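Local coordinates for protein NS1 (Human bocavirus, PDB 4KW3) that probably recognises the viral replication origin and nicks one DNA strand to start rolling-circle replication, tasks of the N-terminal nickase domain present here, at residues Asn51-Pro54 / His55-Asp59; Ile118-Gly122 / Glu123-Lys127; Gly139-Leu142 / Ala143-Gln147; Ala163-Phe166 / His167-Lys171. All blocks are in the same frame, centred on the assembly; numbering follows the deposited sequence.

How the contacts relate
Contacts 3 and 4 belong together: they lie on the successive helices 134-149 and 160-177, with centres about 11 Å apart, and meet where Ile-146 CG1 lies 3.7 Å from Leu-169 CB and Ile-145 CG2 lies 3.7 Å from Leu-169 CD1. Contact 2, at the end of strand 114-122, precedes helix 134-149 in the chain; its centre is about 20 Å from that of contact 3. Both come within about 10 Å of the predicted metal ligands: the side chain of Val-120 is about 10 Å from that of His-117, and that of Ile-141 about 10 Å from those of His-115 and His-117. Contact 1 is a remote surface loop, its centre 36 to 42 Å from the other three.

Contact 1: Asn51-Pro54 / His55-Asp59; sequences NCAP and HPDED
Asp-59 reaches back to Ala-53 and closes the loop on its compact side. Its OD2 accepts the backbone N-H of Ala-53 at 3.0 Å, through the anti lone pair and along a nearly straight line, with an angle of 164° at the hydrogen. With CG anti to the backbone N (chi1 -175°), the carboxylate is swung toward the Cys-52 to Ala-53 peptide, and OD2 also lies 3.7 Å from Cys-52 CB. The Ala-53 methyl adds an apolar touch, its CB 3.9 Å from Asp-57 CB.

Farther out the grip weakens. Around the cis peptide before Pro-56 the chain reverses in a type VI turn, closed by a weak bond of 3.2 Å from Asp-57 N to Pro-54 O. Here the Asp-57 side chain runs alongside the Pro-54 ring, pointing the same way, with OD2 3.9 Å from Pro-54 CG; Pro-56 and Asp-57 are both exposed to solvent.

Arg-62 bridges the two limbs of the turn, its NH1 donating to the carbonyls of Ala-53 and Asp-57. The other Asp-59 oxygen, OD1, receives the backbone N-H of Arg-62. One carboxylate thus pins the loop and serves as the N-cap of helix 60-69.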
ATOM      1  N   ASN A  51     -18.068  -6.139 -14.636  1.00 66.18           N
ATOM      2  CA  ASN A  51     -19.475  -6.251 -15.011  1.00 74.90           C
ATOM      3  C   ASN A  51     -20.414  -6.268 -13.809  1.00 75.91           C
ATOM      4  O   ASN A  51     -21.609  -6.533 -13.946  1.00 75.85           O
ATOM      5  CB  ASN A  51     -19.704  -7.514 -15.843  1.00 89.33           C
ATOM      6  CG  ASN A  51     -18.709  -7.657 -16.971  1.00 99.95           C
ATOM      7  OD1 ASN A  51     -18.422  -6.695 -17.685  1.00103.52           O
ATOM      8  ND2 ASN A  51     -18.171  -8.863 -17.139  1.00100.50           N
ATOM      9  N   CYS A  52     -19.872  -5.995 -12.629  1.00 64.94           N
ATOM     10  CA  CYS A  52     -20.647  -6.105 -11.405  1.00 54.71           C
ATOM     11  C   CYS A  52     -21.453  -4.851 -11.086  1.00 54.49           C
ATOM     12  O   CYS A  52     -21.012  -3.730 -11.342  1.00 58.21           O
ATOM     13  CB  CYS A  52     -19.723  -6.421 -10.230  1.00 60.88           C
ATOM     14  SG  CYS A  52     -19.051  -8.088 -10.203  1.00 74.36           S
ATOM     15  N   ALA A  53     -22.621  -5.057 -10.492  1.00 51.92           N
ATOM     16  CA  ALA A  53     -23.492  -3.979 -10.035  1.00 53.53           C
ATOM     17  C   ALA A  53     -22.985  -3.445  -8.702  1.00 55.52           C
ATOM     18  O   ALA A  53     -22.543  -4.223  -7.855  1.00 49.17           O
ATOM     19  CB  ALA A  53     -24.938  -4.472  -9.893  1.00 49.46           C
ATOM     20  N   PRO A  54     -22.980  -2.114  -8.538  1.00 59.53           N
ATOM     21  CA  PRO A  54     -22.633  -1.448  -7.271  1.00 56.54           C
ATOM     22  C   PRO A  54     -23.654  -1.750  -6.192  1.00 59.69           C
ATOM     23  O   PRO A  54     -24.816  -2.061  -6.503  1.00 56.91           O
ATOM     24  CB  PRO A  54     -22.713   0.029  -7.627  1.00 50.18           C
ATOM     25  CG  PRO A  54     -23.782   0.073  -8.686  1.00 45.52           C
ATOM     26  CD  PRO A  54     -23.561  -1.168  -9.506  1.00 49.59           C
ATOM     27  N   HIS A  55     -23.236  -1.657  -4.939  1.00 56.74           N
ATOM     28  CA  HIS A  55     -24.183  -1.728  -3.844  1.00 58.17           C
ATOM     29  C   HIS A  55     -25.121  -0.532  -3.995  1.00 61.31           C
ATOM     30  O   HIS A  55     -24.719   0.505  -4.550  1.00 59.09           O
ATOM     31  CB  HIS A  55     -23.446  -1.681  -2.510  1.00 54.24           C
ATOM     32  CG  HIS A  55     -22.748  -2.958  -2.169  1.00 55.48           C
ATOM     33  ND1 HIS A  55     -21.381  -3.104  -2.261  1.00 60.82           N
ATOM     34  CD2 HIS A  55     -23.229  -4.161  -1.779  1.00 55.73           C
ATOM     35  CE1 HIS A  55     -21.045  -4.331  -1.912  1.00 59.35           C
ATOM     36  NE2 HIS A  55     -22.151  -4.996  -1.626  1.00 56.48           N
ATOM     37  N   PRO A  56     -26.368  -0.657  -3.507  1.00 64.55           N
ATOM     38  CA  PRO A  56     -26.922  -1.765  -2.725  1.00 70.39           C
ATOM     39  C   PRO A  56     -27.691  -2.799  -3.566  1.00 66.79           C
ATOM     40  O   PRO A  56     -28.434  -3.597  -3.008  1.00 58.57           O
ATOM     41  CB  PRO A  56     -27.911  -1.051  -1.804  1.00 72.75           C
ATOM     42  CG  PRO A  56     -28.400   0.165  -2.659  1.00 68.17           C
ATOM     43  CD  PRO A  56     -27.413   0.336  -3.813  1.00 66.87           C
ATOM     44  N   ASP A  57     -27.532  -2.768  -4.882  1.00 60.74           N
ATOM     45  CA  ASP A  57     -28.047  -3.820  -5.745  1.00 64.09           C
ATOM     46  C   ASP A  57     -27.559  -5.196  -5.308  1.00 62.71           C
ATOM     47  O   ASP A  57     -26.414  -5.357  -4.878  1.00 65.09           O
ATOM     48  CB  ASP A  57     -27.605  -3.567  -7.184  1.00 76.61           C
ATOM     49  CG  ASP A  57     -28.120  -2.251  -7.722  1.00 91.90           C
ATOM     50  OD1 ASP A  57     -29.294  -1.916  -7.439  1.00 97.73           O
ATOM     51  OD2 ASP A  57     -27.332  -1.537  -8.381  1.00 94.94           O
ATOM     52  N   GLU A  58     -28.447  -6.181  -5.393  1.00 76.48           N
ATOM     53  CA  GLU A  58     -28.094  -7.577  -5.165  1.00 70.68           C
ATOM     54  C   GLU A  58     -27.170  -8.021  -6.278  1.00 68.17           C
ATOM     55  O   GLU A  58     -27.486  -7.805  -7.440  1.00 67.44           O
ATOM     56  CB  GLU A  58     -29.357  -8.435  -5.233  1.00 65.81           C
ATOM     57  CG  GLU A  58     -29.220  -9.845  -4.716  1.00 66.45           C
ATOM     58  CD  GLU A  58     -30.325 -10.771  -5.204  1.00 82.81           C
ATOM     59  OE1 GLU A  58     -31.075 -10.420  -6.154  1.00 80.99           O
ATOM     60  OE2 GLU A  58     -30.470 -11.847  -4.589  1.00 93.33           O
ATOM     61  N   ASP A  59     -26.050  -8.653  -5.945  1.00 71.73           N
ATOM     62  CA  ASP A  59     -25.183  -9.228  -6.973  1.00 51.28           C
ATOM     63  C   ASP A  59     -24.314 -10.292  -6.301  1.00 64.02           C
ATOM     64  O   ASP A  59     -23.326  -9.978  -5.640  1.00 65.07           O
ATOM     65  CB  ASP A  59     -24.344  -8.156  -7.646  1.00 67.57           C
ATOM     66  CG  ASP A  59     -23.512  -8.699  -8.800  1.00 68.40           C
ATOM     67  OD1 ASP A  59     -23.224  -9.919  -8.811  1.00 62.06           O
ATOM     68  OD2 ASP A  59     -23.122  -7.898  -9.685  1.00 67.33           O
TER

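Contact 2: Ile118-Gly122 / Glu123-Lys127; sequences IIVGG and EGLSK
Gly-122 O receives the single hydrogen bond that crosses this turn, from Leu-125 N; at 3.5 Å it is weak, although its angle of 163° is nearly straight. Glu-123 and Gly-124 occupy the two corners of the type II turn so closed. Gly-124 has a positive phi of 104°, at which a CB would press on the preceding carbonyl oxygen, and Gly-122 too adopts backbone angles that call for a residue without a side chain.

Beyond the turn an apolar contact draws the chain back over the strand. Leu-125 CD1 sits against both branches of Val-120, 3.9 Å from CG1 and 4.0 Å from CG2, and the two side chains cross at about a right angle. Leu-125 CG stands anti to its own carbonyl carbon (chi1 -77°), and the extended second torsion carries CD1 on to the valine. Glu-123, by contrast, is exposed and extends its chain away from the strand.

Asn-129 binds both Ser-126 N and Gly-124 O, while Gln-94 donates to Glu-123 O, so the polar backbone of the loop is held from outside. The turn follows strand 114-122, which pairs antiparallel with strands 15-21 and 101-109 in the mixed core sheet and bears the predicted metal-binding His-115 and His-117 of the RCR-2 (HUH) motif characteristic of rolling-circle nickases.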
ATOM      1  N   ILE A 118       3.467   4.235   3.872  1.00 28.34           N
ATOM      2  CA  ILE A 118       4.095   3.419   4.902  1.00 34.60           C
ATOM      3  C   ILE A 118       4.312   4.265   6.147  1.00 38.68           C
ATOM      4  O   ILE A 118       4.995   5.286   6.098  1.00 38.13           O
ATOM      5  CB  ILE A 118       5.481   2.913   4.444  1.00 39.87           C
ATOM      6  CG1 ILE A 118       5.370   2.192   3.105  1.00 40.64           C
ATOM      7  CG2 ILE A 118       6.151   2.032   5.506  1.00 29.66           C
ATOM      8  CD1 ILE A 118       5.919   2.975   1.952  1.00 36.86           C
ATOM      9  N   ILE A 119       3.734   3.846   7.263  1.00 42.51           N
ATOM     10  CA  ILE A 119       4.097   4.437   8.543  1.00 49.97           C
ATOM     11  C   ILE A 119       4.972   3.423   9.267  1.00 46.20           C
ATOM     12  O   ILE A 119       4.560   2.290   9.519  1.00 49.74           O
ATOM     13  CB  ILE A 119       2.869   4.787   9.422  1.00 40.84           C
ATOM     14  CG1 ILE A 119       1.845   5.601   8.637  1.00 34.92           C
ATOM     15  CG2 ILE A 119       3.301   5.574  10.635  1.00 36.23           C
ATOM     16  CD1 ILE A 119       0.531   5.696   9.327  1.00 30.76           C
ATOM     17  N   VAL A 120       6.190   3.829   9.587  1.00 39.08           N
ATOM     18  CA  VAL A 120       7.111   2.940  10.266  1.00 37.26           C
ATOM     19  C   VAL A 120       7.818   3.632  11.440  1.00 46.55           C
ATOM     20  O   VAL A 120       8.236   4.803  11.352  1.00 42.76           O
ATOM     21  CB  VAL A 120       8.125   2.358   9.272  1.00 35.81           C
ATOM     22  CG1 VAL A 120       8.766   3.472   8.430  1.00 30.91           C
ATOM     23  CG2 VAL A 120       9.157   1.536   9.998  1.00 31.49           C
ATOM     24  N   GLY A 121       7.947   2.900  12.543  1.00 39.82           N
ATOM     25  CA  GLY A 121       8.548   3.455  13.736  1.00 40.62           C
ATOM     26  C   GLY A 121       9.278   2.416  14.559  1.00 48.18           C
ATOM     27  O   GLY A 121       8.861   1.259  14.647  1.00 49.59           O
ATOM     28  N   GLY A 122      10.357   2.845  15.198  1.00 49.02           N
ATOM     29  CA  GLY A 122      11.168   1.943  15.981  1.00 49.08           C
ATOM     30  C   GLY A 122      12.623   2.336  15.955  1.00 54.76           C
ATOM     31  O   GLY A 122      13.006   3.271  15.250  1.00 60.53           O
ATOM     32  N   GLU A 123      13.417   1.614  16.744  1.00 57.24           N
ATOM     33  CA  GLU A 123      14.852   1.833  16.892  1.00 53.95           C
ATOM     34  C   GLU A 123      15.534   1.676  15.543  1.00 55.49           C
ATOM     35  O   GLU A 123      15.165   0.798  14.777  1.00 59.73           O
ATOM     36  CB  GLU A 123      15.422   0.822  17.892  1.00 54.07           C
ATOM     37  CG  GLU A 123      16.703   1.237  18.574  1.00 75.48           C
ATOM     38  CD  GLU A 123      17.075   0.313  19.725  1.00 88.67           C
ATOM     39  OE1 GLU A 123      16.516  -0.803  19.808  1.00 95.37           O
ATOM     40  OE2 GLU A 123      17.915   0.712  20.556  1.00 91.88           O
ATOM     41  N   GLY A 124      16.510   2.532  15.248  1.00 50.29           N
ATOM     42  CA  GLY A 124      17.222   2.478  13.982  1.00 50.14           C
ATOM     43  C   GLY A 124      16.826   3.559  12.989  1.00 55.27           C
ATOM     44  O   GLY A 124      17.594   3.866  12.069  1.00 50.92           O
ATOM     45  N   LEU A 125      15.622   4.111  13.150  1.00 56.78           N
ATOM     46  CA  LEU A 125      15.209   5.294  12.395  1.00 56.10           C
ATOM     47  C   LEU A 125      15.288   6.520  13.287  1.00 52.64           C
ATOM     48  O   LEU A 125      15.114   6.429  14.507  1.00 55.56           O
ATOM     49  CB  LEU A 125      13.786   5.179  11.838  1.00 48.55           C
ATOM     50  CG  LEU A 125      13.534   4.330  10.598  1.00 51.52           C
ATOM     51  CD1 LEU A 125      12.058   4.298  10.311  1.00 56.86           C
ATOM     52  CD2 LEU A 125      14.276   4.882   9.405  1.00 56.40           C
ATOM     53  N   SER A 126      15.575   7.663  12.677  1.00 45.11           N
ATOM     54  CA  SER A 126      15.592   8.930  13.398  1.00 52.54           C
ATOM     55  C   SER A 126      15.498  10.073  12.393  1.00 60.24           C
ATOM     56  O   SER A 126      15.589   9.840  11.187  1.00 60.26           O
ATOM     57  CB  SER A 126      16.890   9.051  14.199  1.00 48.76           C
ATOM     58  OG  SER A 126      17.997   9.221  13.325  1.00 60.69           O
ATOM     59  N   LYS A 127      15.331  11.301  12.891  1.00 60.66           N
ATOM     60  CA  LYS A 127      15.359  12.495  12.050  1.00 57.35           C
ATOM     61  C   LYS A 127      16.629  12.531  11.211  1.00 61.77           C
ATOM     62  O   LYS A 127      16.656  13.025  10.089  1.00 70.00           O
ATOM     63  CB  LYS A 127      15.247  13.787  12.880  1.00 65.33           C
ATOM     64  CG  LYS A 127      13.830  14.250  13.170  1.00 83.97           C
ATOM     65  CD  LYS A 127      13.786  15.780  13.286  1.00100.86           C
ATOM     66  CE  LYS A 127      12.391  16.328  12.972  1.00112.40           C
ATOM     67  NZ  LYS A 127      11.286  15.763  13.814  1.00114.34           N
TER

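Contact 3: Gly139-Leu142 / Ala143-Gln147; sequences GLIL and AEIIQ
Peptide groups are the flat units that meet between Gly-139-Leu-142 and Ala-143-Gln-147, carbonyl end to N-H. Ile-145 N reaches Ile-141 O in the carbonyl plane at 3.2 Å, whereas Ala-143 N comes to Gly-139 O at 2.9 Å from a position tilted 24° off that plane. Bonds from Glu-144 N to Leu-140 O and from Ile-146 N to Leu-142 O complete four consecutive i to i+4 links of an alpha helix.

Side chains one turn apart pack along its surface. Ile-141 and Ile-145 lie side by side and point the same way, with CG2 of the first 3.8 Å from CD1 of the second. In Ile-145, CG1 is anti to the carbonyl carbon (chi1 -66°), a setting that leads it back over the preceding turn, 3.4 Å from Ile-141 O. A looser pair follows, with Leu-142 CB 4.4 Å from Ile-146 CD1. On another flank the Ala-143 methyl rests 3.5 Å from Gly-139 O. The bent chain of Glu-144 keeps its CG 3.7 Å from Leu-140 O while its carboxylate turns away from the preceding turn.

Helix 74-94 receives Leu-140 on Leu-89 and Ile-141 on Ala-85. Leu-142 packs on Ala-172 of helix 160-177, and both Ile-141 and Ile-145 touch Phe-20, so helix 134-149 packs on these two helices and on strand 15-21, a strand with a partner on each side.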
ATOM      1  N   GLY A 139      14.843   0.784  -3.056  1.00 50.70           N
ATOM      2  CA  GLY A 139      15.483  -0.363  -3.664  1.00 39.86           C
ATOM      3  C   GLY A 139      15.016  -1.681  -3.075  1.00 48.05           C
ATOM      4  O   GLY A 139      14.786  -2.647  -3.789  1.00 52.12           O
ATOM      5  N   LEU A 140      14.872  -1.715  -1.761  1.00 44.41           N
ATOM      6  CA  LEU A 140      14.335  -2.871  -1.090  1.00 44.03           C
ATOM      7  C   LEU A 140      12.899  -3.164  -1.563  1.00 55.75           C
ATOM      8  O   LEU A 140      12.520  -4.324  -1.734  1.00 58.17           O
ATOM      9  CB  LEU A 140      14.360  -2.646   0.414  1.00 40.11           C
ATOM     10  CG  LEU A 140      15.738  -2.498   1.058  1.00 42.69           C
ATOM     11  CD1 LEU A 140      15.578  -2.203   2.550  1.00 43.63           C
ATOM     12  CD2 LEU A 140      16.545  -3.745   0.851  1.00 41.48           C
ATOM     13  N   ILE A 141      12.103  -2.113  -1.760  1.00 47.80           N
ATOM     14  CA  ILE A 141      10.722  -2.287  -2.209  1.00 44.07           C
ATOM     15  C   ILE A 141      10.723  -2.882  -3.592  1.00 47.80           C
ATOM     16  O   ILE A 141       9.983  -3.826  -3.861  1.00 44.27           O
ATOM     17  CB  ILE A 141       9.923  -0.979  -2.223  1.00 39.57           C
ATOM     18  CG1 ILE A 141       9.517  -0.593  -0.799  1.00 47.16           C
ATOM     19  CG2 ILE A 141       8.674  -1.112  -3.091  1.00 33.91           C
ATOM     20  CD1 ILE A 141       8.961   0.825  -0.671  1.00 51.01           C
ATOM     21  N   LEU A 142      11.556  -2.320  -4.466  1.00 49.19           N
ATOM     22  CA  LEU A 142      11.663  -2.792  -5.842  1.00 43.66           C
ATOM     23  C   LEU A 142      12.132  -4.247  -5.908  1.00 51.86           C
ATOM     24  O   LEU A 142      11.639  -5.022  -6.730  1.00 51.23           O
ATOM     25  CB  LEU A 142      12.577  -1.883  -6.668  1.00 39.91           C
ATOM     26  CG  LEU A 142      12.025  -0.476  -6.946  1.00 46.17           C
ATOM     27  CD1 LEU A 142      13.107   0.463  -7.520  1.00 44.86           C
ATOM     28  CD2 LEU A 142      10.766  -0.494  -7.832  1.00 38.43           C
ATOM     29  N   ALA A 143      13.073  -4.617  -5.040  1.00 47.40           N
ATOM     30  CA  ALA A 143      13.573  -5.993  -5.001  1.00 52.34           C
ATOM     31  C   ALA A 143      12.426  -6.985  -4.754  1.00 53.75           C
ATOM     32  O   ALA A 143      12.361  -8.027  -5.411  1.00 52.25           O
ATOM     33  CB  ALA A 143      14.674  -6.155  -3.975  1.00 42.11           C
ATOM     34  N   GLU A 144      11.533  -6.654  -3.815  1.00 47.51           N
ATOM     35  CA  GLU A 144      10.371  -7.492  -3.511  1.00 50.47           C
ATOM     36  C   GLU A 144       9.364  -7.619  -4.665  1.00 51.25           C
ATOM     37  O   GLU A 144       8.891  -8.718  -4.964  1.00 54.22           O
ATOM     38  CB  GLU A 144       9.633  -6.969  -2.282  1.00 41.74           C
ATOM     39  CG  GLU A 144      10.355  -7.198  -1.001  1.00 47.55           C
ATOM     40  CD  GLU A 144      10.309  -8.645  -0.543  1.00 60.63           C
ATOM     41  OE1 GLU A 144       9.544  -9.446  -1.133  1.00 69.40           O
ATOM     42  OE2 GLU A 144      11.049  -8.976   0.412  1.00 68.98           O
ATOM     43  N   ILE A 145       9.048  -6.491  -5.292  1.00 38.95           N
ATOM     44  CA  ILE A 145       8.166  -6.449  -6.446  1.00 46.01           C
ATOM     45  C   ILE A 145       8.737  -7.274  -7.607  1.00 56.65           C
ATOM     46  O   ILE A 145       8.062  -8.137  -8.160  1.00 61.10           O
ATOM     47  CB  ILE A 145       7.970  -4.997  -6.923  1.00 39.19           C
ATOM     48  CG1 ILE A 145       7.225  -4.180  -5.866  1.00 39.94           C
ATOM     49  CG2 ILE A 145       7.241  -4.970  -8.251  1.00 45.69           C
ATOM     50  CD1 ILE A 145       7.115  -2.703  -6.182  1.00 36.38           C
ATOM     51  N   ILE A 146       9.995  -7.014  -7.943  1.00 53.22           N
ATOM     52  CA  ILE A 146      10.684  -7.721  -9.011  1.00 56.45           C
ATOM     53  C   ILE A 146      10.646  -9.231  -8.793  1.00 55.09           C
ATOM     54  O   ILE A 146      10.383  -9.991  -9.731  1.00 46.95           O
ATOM     55  CB  ILE A 146      12.141  -7.204  -9.127  1.00 51.05           C
ATOM     56  CG1 ILE A 146      12.143  -5.839  -9.820  1.00 47.69           C
ATOM     57  CG2 ILE A 146      13.058  -8.195  -9.869  1.00 44.97           C
ATOM     58  CD1 ILE A 146      13.442  -5.063  -9.631  1.00 55.49           C
ATOM     59  N   GLN A 147      10.898  -9.650  -7.557  1.00 47.72           N
ATOM     60  CA  GLN A 147      10.862 -11.065  -7.193  1.00 51.71           C
ATOM     61  C   GLN A 147       9.458 -11.667  -7.389  1.00 56.94           C
ATOM     62  O   GLN A 147       9.310 -12.824  -7.815  1.00 64.60           O
ATOM     63  CB  GLN A 147      11.361 -11.262  -5.760  1.00 44.64           C
ATOM     64  CG  GLN A 147      11.018 -12.604  -5.167  1.00 56.21           C
ATOM     65  CD  GLN A 147      12.231 -13.401  -4.785  1.00 77.15           C
ATOM     66  OE1 GLN A 147      12.360 -13.815  -3.633  1.00 86.19           O
ATOM     67  NE2 GLN A 147      13.132 -13.634  -5.743  1.00 79.21           N
TER

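Contact 4: Ala163-Phe166 / His167-Lys171; sequences ADIF and HTLKK
Ala-163 to Lys-171 forms regular alpha helix, with successive i to i+4 bonds from His-167 N to Ala-163 O through Lys-170 N to Phe-166 O. The carbonyl of Asp-164 carries an extra load: Thr-168 gives it both its backbone N-H, at 3.0 Å, and its hydroxyl, OG1 standing 2.8 Å from Asp-164 O. These two donors approach from opposite faces of the carbonyl plane, with OG1 lying 38° out of it. The hydroxyl is turned back to the previous turn because OG1 is anti to the Thr-168 carbonyl carbon (chi1 -62°), and its hydrogen is thereby satisfied within the helix.

Phe-166 and His-167 form a T-shaped aromatic pair, the phenyl edge directed at the imidazole face. Their centroids are 5.4 Å apart and their planes meet at 70°; Phe-166 CD2 stands over the imidazole near its rim, 3.9 Å from His-167 CE1. The phenyl ring also meets the aliphatic part of Lys-170, which lies alongside it with CG over one face and CD 3.6 Å from Phe-166 CE2. Bends at the third and fourth torsions then carry the lysine's terminal part away from its initial course. On the buried flank Ile-165 and Leu-169 run side by side, with Ile-165 CG2 4.2 Å from Leu-169 CD1.

The exposed Lys-171 forms a salt bridge with Glu-175 one turn on. Phe-166 further meets Phe-158. Helix 160-177 sets Phe-166 and Leu-169 against helix 134-149, where the phenyl ring touches Cys-149, and Ile-165 against Leu-33 and Leu-37 of helix 31-38.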
ATOM      1  N   ALA A 163       7.281  -7.612 -19.997  1.00 73.91           N
ATOM      2  CA  ALA A 163       8.736  -7.574 -19.907  1.00 66.64           C
ATOM      3  C   ALA A 163       9.249  -6.125 -19.851  1.00 66.85           C
ATOM      4  O   ALA A 163      10.263  -5.831 -19.218  1.00 67.30           O
ATOM      5  CB  ALA A 163       9.347  -8.319 -21.069  1.00 59.20           C
ATOM      6  N   ASP A 164       8.542  -5.226 -20.521  1.00 66.62           N
ATOM      7  CA  ASP A 164       8.873  -3.810 -20.478  1.00 67.84           C
ATOM      8  C   ASP A 164       8.801  -3.246 -19.049  1.00 73.21           C
ATOM      9  O   ASP A 164       9.719  -2.561 -18.583  1.00 70.97           O
ATOM     10  CB  ASP A 164       7.938  -3.040 -21.402  1.00 68.91           C
ATOM     11  CG  ASP A 164       8.118  -1.547 -21.290  1.00 86.95           C
ATOM     12  OD1 ASP A 164       9.160  -1.037 -21.755  1.00 92.71           O
ATOM     13  OD2 ASP A 164       7.208  -0.882 -20.739  1.00 93.75           O
ATOM     14  N   ILE A 165       7.717  -3.567 -18.349  1.00 69.28           N
ATOM     15  CA  ILE A 165       7.541  -3.165 -16.961  1.00 62.60           C
ATOM     16  C   ILE A 165       8.651  -3.740 -16.084  1.00 61.25           C
ATOM     17  O   ILE A 165       9.236  -3.035 -15.258  1.00 60.21           O
ATOM     18  CB  ILE A 165       6.164  -3.634 -16.435  1.00 60.37           C
ATOM     19  CG1 ILE A 165       5.044  -2.885 -17.163  1.00 52.23           C
ATOM     20  CG2 ILE A 165       6.062  -3.464 -14.912  1.00 45.43           C
ATOM     21  CD1 ILE A 165       3.671  -3.425 -16.882  1.00 53.32           C
ATOM     22  N   PHE A 166       8.928  -5.027 -16.276  1.00 52.47           N
ATOM     23  CA  PHE A 166       9.941  -5.750 -15.514  1.00 51.89           C
ATOM     24  C   PHE A 166      11.321  -5.107 -15.639  1.00 66.06           C
ATOM     25  O   PHE A 166      12.067  -5.009 -14.662  1.00 64.66           O
ATOM     26  CB  PHE A 166       9.979  -7.208 -15.975  1.00 44.25           C
ATOM     27  CG  PHE A 166      11.003  -8.061 -15.275  1.00 45.28           C
ATOM     28  CD1 PHE A 166      10.792  -8.501 -13.976  1.00 47.88           C
ATOM     29  CD2 PHE A 166      12.164  -8.461 -15.938  1.00 46.98           C
ATOM     30  CE1 PHE A 166      11.729  -9.309 -13.351  1.00 54.27           C
ATOM     31  CE2 PHE A 166      13.100  -9.257 -15.311  1.00 48.13           C
ATOM     32  CZ  PHE A 166      12.886  -9.686 -14.024  1.00 55.25           C
ATOM     33  N   HIS A 167      11.656  -4.650 -16.840  1.00 68.13           N
ATOM     34  CA  HIS A 167      12.964  -4.044 -17.044  1.00 63.24           C
ATOM     35  C   HIS A 167      12.978  -2.603 -16.546  1.00 63.71           C
ATOM     36  O   HIS A 167      14.012  -2.110 -16.082  1.00 56.07           O
ATOM     37  CB  HIS A 167      13.407  -4.163 -18.501  1.00 61.60           C
ATOM     38  CG  HIS A 167      13.677  -5.576 -18.922  1.00 77.32           C
ATOM     39  ND1 HIS A 167      14.636  -6.361 -18.314  1.00 82.59           N
ATOM     40  CD2 HIS A 167      13.102  -6.353 -19.870  1.00 79.16           C
ATOM     41  CE1 HIS A 167      14.644  -7.558 -18.874  1.00 82.78           C
ATOM     42  NE2 HIS A 167      13.721  -7.579 -19.821  1.00 83.00           N
ATOM     43  N   THR A 168      11.814  -1.955 -16.594  1.00 59.20           N
ATOM     44  CA  THR A 168      11.632  -0.645 -15.973  1.00 61.58           C
ATOM     45  C   THR A 168      11.916  -0.699 -14.454  1.00 66.10           C
ATOM     46  O   THR A 168      12.609   0.152 -13.902  1.00 69.00           O
ATOM     47  CB  THR A 168      10.213  -0.124 -16.211  1.00 59.80           C
ATOM     48  OG1 THR A 168       9.981   0.033 -17.615  1.00 65.28           O
ATOM     49  CG2 THR A 168      10.003   1.199 -15.503  1.00 52.75           C
ATOM     50  N   LEU A 169      11.385  -1.724 -13.797  1.00 58.31           N
ATOM     51  CA  LEU A 169      11.642  -1.964 -12.388  1.00 53.89           C
ATOM     52  C   LEU A 169      13.126  -2.216 -12.094  1.00 58.63           C
ATOM     53  O   LEU A 169      13.671  -1.693 -11.122  1.00 61.45           O
ATOM     54  CB  LEU A 169      10.796  -3.143 -11.897  1.00 46.48           C
ATOM     55  CG  LEU A 169       9.278  -2.930 -11.952  1.00 47.41           C
ATOM     56  CD1 LEU A 169       8.555  -4.228 -11.667  1.00 45.70           C
ATOM     57  CD2 LEU A 169       8.839  -1.862 -10.976  1.00 45.48           C
ATOM     58  N   LYS A 170      13.770  -3.041 -12.916  1.00 55.99           N
ATOM     59  CA  LYS A 170      15.166  -3.396 -12.693  1.00 55.52           C
ATOM     60  C   LYS A 170      16.084  -2.187 -12.873  1.00 60.41           C
ATOM     61  O   LYS A 170      17.085  -2.050 -12.180  1.00 66.28           O
ATOM     62  CB  LYS A 170      15.609  -4.558 -13.602  1.00 50.85           C
ATOM     63  CG  LYS A 170      15.007  -5.929 -13.230  1.00 53.84           C
ATOM     64  CD  LYS A 170      15.677  -7.079 -13.973  1.00 65.36           C
ATOM     65  CE  LYS A 170      16.989  -7.527 -13.322  1.00 72.06           C
ATOM     66  NZ  LYS A 170      16.732  -8.219 -12.009  1.00 78.92           N
ATOM     67  N   LYS A 171      15.734  -1.315 -13.807  1.00 57.39           N
ATOM     68  CA  LYS A 171      16.511  -0.113 -14.050  1.00 60.20           C
ATOM     69  C   LYS A 171      16.364   0.828 -12.857  1.00 63.74           C
ATOM     70  O   LYS A 171      17.352   1.383 -12.352  1.00 58.40           O
ATOM     71  CB  LYS A 171      16.047   0.557 -15.345  1.00 58.39           C
ATOM     72  CG  LYS A 171      16.702   1.876 -15.639  1.00 67.99           C
ATOM     73  CD  LYS A 171      16.293   2.377 -17.018  1.00 79.95           C
ATOM     74  CE  LYS A 171      16.701   3.829 -17.235  1.00 86.81           C
ATOM     75  NZ  LYS A 171      15.762   4.776 -16.565  1.00 89.78           N
TER